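Local coordinates for outer membrane protein Omp121 (Bacteroides thetaiotaomicron, PDB 5FQ8), which probably takes up nutrients across the outer membrane as a TonB-dependent receptor with a plug domain, at residues G304-S309 and F388-E393. Numbering follows the deposited sequence.
Sequences GALTFS and FQLDYE
Thr307 and Asp391 face each other as a hydrogen-bonded pair of neighbouring antiparallel strands. Thr307 N donates a hydrogen bond to Asp391 O at 2.7 Å, and Asp391 N donates one to Thr307 O. Ser309 and Gln389 repeat the pattern, with Ser309 N 3.0 Å from Gln389 O. At the turn end, Glu393 N reaches Ala305 O at 3.2 Å and sits above the carbonyl plane, 38° out of it. Between these pairs, CA-H...O contacts from Leu306 to Asp391 O and from Phe308 to Gln389 O add to the pairing.

The apolar face carries Leu306, Phe308, Leu390 and Tyr392. Leu306 CD1 meets Leu390 CD1 at 3.7 Å. The Leu306 side chain crosses that of Tyr392 at about a right angle. Leu306 CB lies at the edge of the Tyr392 ring, in its plane, 3.9 Å from Tyr392 CD1. Phe308 CG stands between backbone N and carbonyl carbon (chi1 65°). This turns the ring away from segment 388-393, and Phe308 CB is left to touch Leu390 CD1. A second subunit packs here: its Phe261 meets the Phe388 ring, and its Ile177 lies on Leu306.

The other face is polar. Gln389 extends its chain, and NE2 donates to Asp391 OD2 at 2.6 Å, on the syn side of the carboxylate. Thr401 OG1 is hydrogen-bonded to Asp391 OD1, and Arg403 and Lys387 to Gln389 OE1. A water hydrogen-bonded to Ser309 OG (2.5 Å) can donate to Gln389 O (3.1 Å) or Asp391 OD2, though acceptors outnumber its protons.

Bound detergent near Phe388 and 3-decanoyloxypropyl decanoate near Leu390 are consistent with a face on the barrel's outside. Strands 306-320 and 376-394 are adjacent in the antiparallel wall of the transmembrane beta-barrel of a TonB-dependent receptor.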
loop_
_atom_site.group_PDB
_atom_site.type_symbol
_atom_site.label_atom_id
_atom_site.label_comp_id
_atom_site.label_asym_id
_atom_site.label_seq_id
_atom_site.Cartn_x
_atom_site.Cartn_y
_atom_site.Cartn_z
ATOM N N GLY B 304 -45.155 34.167 -8.222
ATOM C CA GLY B 304 -45.980 34.073 -9.399
ATOM C C GLY B 304 -46.242 32.633 -9.750
ATOM O O GLY B 304 -46.526 31.819 -8.870
ATOM N N ALA B 305 -46.146 32.307 -11.033
ATOM C CA ALA B 305 -46.274 30.923 -11.451
ATOM C C ALA B 305 -45.021 30.113 -11.166
ATOM O O ALA B 305 -45.076 28.886 -11.209
ATOM C CB ALA B 305 -46.605 30.855 -12.934
ATOM N N LEU B 306 -43.901 30.763 -10.872
ATOM C CA LEU B 306 -42.637 30.074 -10.695
ATOM C C LEU B 306 -42.433 29.697 -9.243
ATOM O O LEU B 306 -42.732 30.474 -8.342
ATOM C CB LEU B 306 -41.471 30.939 -11.162
ATOM C CG LEU B 306 -40.098 30.261 -11.168
ATOM C CD1 LEU B 306 -39.534 30.345 -12.550
ATOM C CD2 LEU B 306 -39.145 30.892 -10.174
ATOM N N THR B 307 -41.910 28.499 -9.026
ATOM C CA THR B 307 -41.507 28.049 -7.702
ATOM C C THR B 307 -40.126 27.429 -7.810
ATOM O O THR B 307 -39.919 26.511 -8.606
ATOM C CB THR B 307 -42.503 27.046 -7.128
ATOM O OG1 THR B 307 -43.826 27.477 -7.438
ATOM C CG2 THR B 307 -42.348 26.964 -5.638
ATOM N N PHE B 308 -39.184 27.942 -7.032
ATOM C CA PHE B 308 -37.850 27.374 -6.962
ATOM C C PHE B 308 -37.582 26.960 -5.525
ATOM O O PHE B 308 -37.732 27.758 -4.599
ATOM C CB PHE B 308 -36.791 28.352 -7.486
ATOM C CG PHE B 308 -36.640 29.598 -6.675
ATOM C CD1 PHE B 308 -37.400 30.720 -6.955
ATOM C CD2 PHE B 308 -35.711 29.659 -5.655
ATOM C CE1 PHE B 308 -37.250 31.868 -6.217
ATOM C CE2 PHE B 308 -35.554 30.788 -4.910
ATOM C CZ PHE B 308 -36.325 31.908 -5.190
ATOM N N SER B 309 -37.222 25.703 -5.337
ATOM C CA SER B 309 -36.919 25.183 -4.022
ATOM C C SER B 309 -35.585 24.462 -4.069
ATOM O O SER B 309 -35.074 24.127 -5.138
ATOM C CB SER B 309 -38.002 24.240 -3.547
ATOM O OG SER B 309 -38.189 23.215 -4.500
ATOM N N PHE B 388 -32.320 20.507 -6.483
ATOM C CA PHE B 388 -32.878 21.771 -6.933
ATOM C C PHE B 388 -34.093 21.462 -7.785
ATOM O O PHE B 388 -34.028 20.630 -8.687
ATOM C CB PHE B 388 -31.880 22.603 -7.740
ATOM C CG PHE B 388 -32.498 23.811 -8.413
ATOM C CD1 PHE B 388 -32.638 25.001 -7.727
ATOM C CD2 PHE B 388 -32.933 23.755 -9.722
ATOM C CE1 PHE B 388 -33.196 26.100 -8.324
ATOM C CE2 PHE B 388 -33.506 24.856 -10.322
ATOM C CZ PHE B 388 -33.632 26.030 -9.623
ATOM N N GLN B 389 -35.192 22.139 -7.517
ATOM C CA GLN B 389 -36.400 21.940 -8.290
ATOM C C GLN B 389 -36.940 23.284 -8.721
ATOM O O GLN B 389 -36.982 24.219 -7.921
ATOM C CB GLN B 389 -37.451 21.184 -7.493
ATOM C CG GLN B 389 -38.606 20.762 -8.329
ATOM C CD GLN B 389 -39.554 19.906 -7.564
ATOM O OE1 GLN B 389 -39.256 18.758 -7.250
ATOM N NE2 GLN B 389 -40.706 20.462 -7.232
ATOM N N LEU B 390 -37.343 23.369 -9.982
ATOM C CA LEU B 390 -37.958 24.552 -10.571
ATOM C C LEU B 390 -39.325 24.138 -11.081
ATOM O O LEU B 390 -39.420 23.361 -12.032
ATOM C CB LEU B 390 -37.111 25.107 -11.711
ATOM C CG LEU B 390 -37.624 26.363 -12.380
ATOM C CD1 LEU B 390 -37.639 27.410 -11.329
ATOM C CD2 LEU B 390 -36.724 26.771 -13.505
ATOM N N ASP B 391 -40.375 24.646 -10.446
ATOM C CA ASP B 391 -41.739 24.418 -10.892
ATOM C C ASP B 391 -42.265 25.675 -11.559
ATOM O O ASP B 391 -42.057 26.776 -11.058
ATOM C CB ASP B 391 -42.648 24.054 -9.723
ATOM C CG ASP B 391 -42.378 22.684 -9.187
ATOM O OD1 ASP B 391 -42.718 21.700 -9.871
ATOM O OD2 ASP B 391 -41.842 22.598 -8.069
ATOM N N TYR B 392 -42.952 25.513 -12.682
ATOM C CA TYR B 392 -43.534 26.661 -13.366
ATOM C C TYR B 392 -44.860 26.255 -13.986
ATOM O O TYR B 392 -44.889 25.455 -14.921
ATOM C CB TYR B 392 -42.590 27.204 -14.425
ATOM C CG TYR B 392 -43.094 28.444 -15.103
ATOM C CD1 TYR B 392 -43.054 29.666 -14.457
ATOM C CD2 TYR B 392 -43.607 28.397 -16.391
ATOM C CE1 TYR B 392 -43.518 30.800 -15.066
ATOM C CE2 TYR B 392 -44.066 29.529 -17.013
ATOM C CZ TYR B 392 -44.019 30.725 -16.341
ATOM O OH TYR B 392 -44.475 31.873 -16.930
ATOM N N GLU B 393 -45.950 26.829 -13.486
ATOM C CA GLU B 393 -47.284 26.547 -13.997
ATOM C C GLU B 393 -47.626 27.515 -15.121
ATOM O O GLU B 393 -47.329 28.704 -15.037
ATOM C CB GLU B 393 -48.301 26.639 -12.860
ATOM C CG GLU B 393 -48.026 25.646 -11.741
ATOM C CD GLU B 393 -48.840 25.884 -10.496
ATOM O OE1 GLU B 393 -49.662 26.819 -10.491
ATOM O OE2 GLU B 393 -48.654 25.131 -9.516
HETATM O O HOH W 1 -39.670 24.146 -6.328
#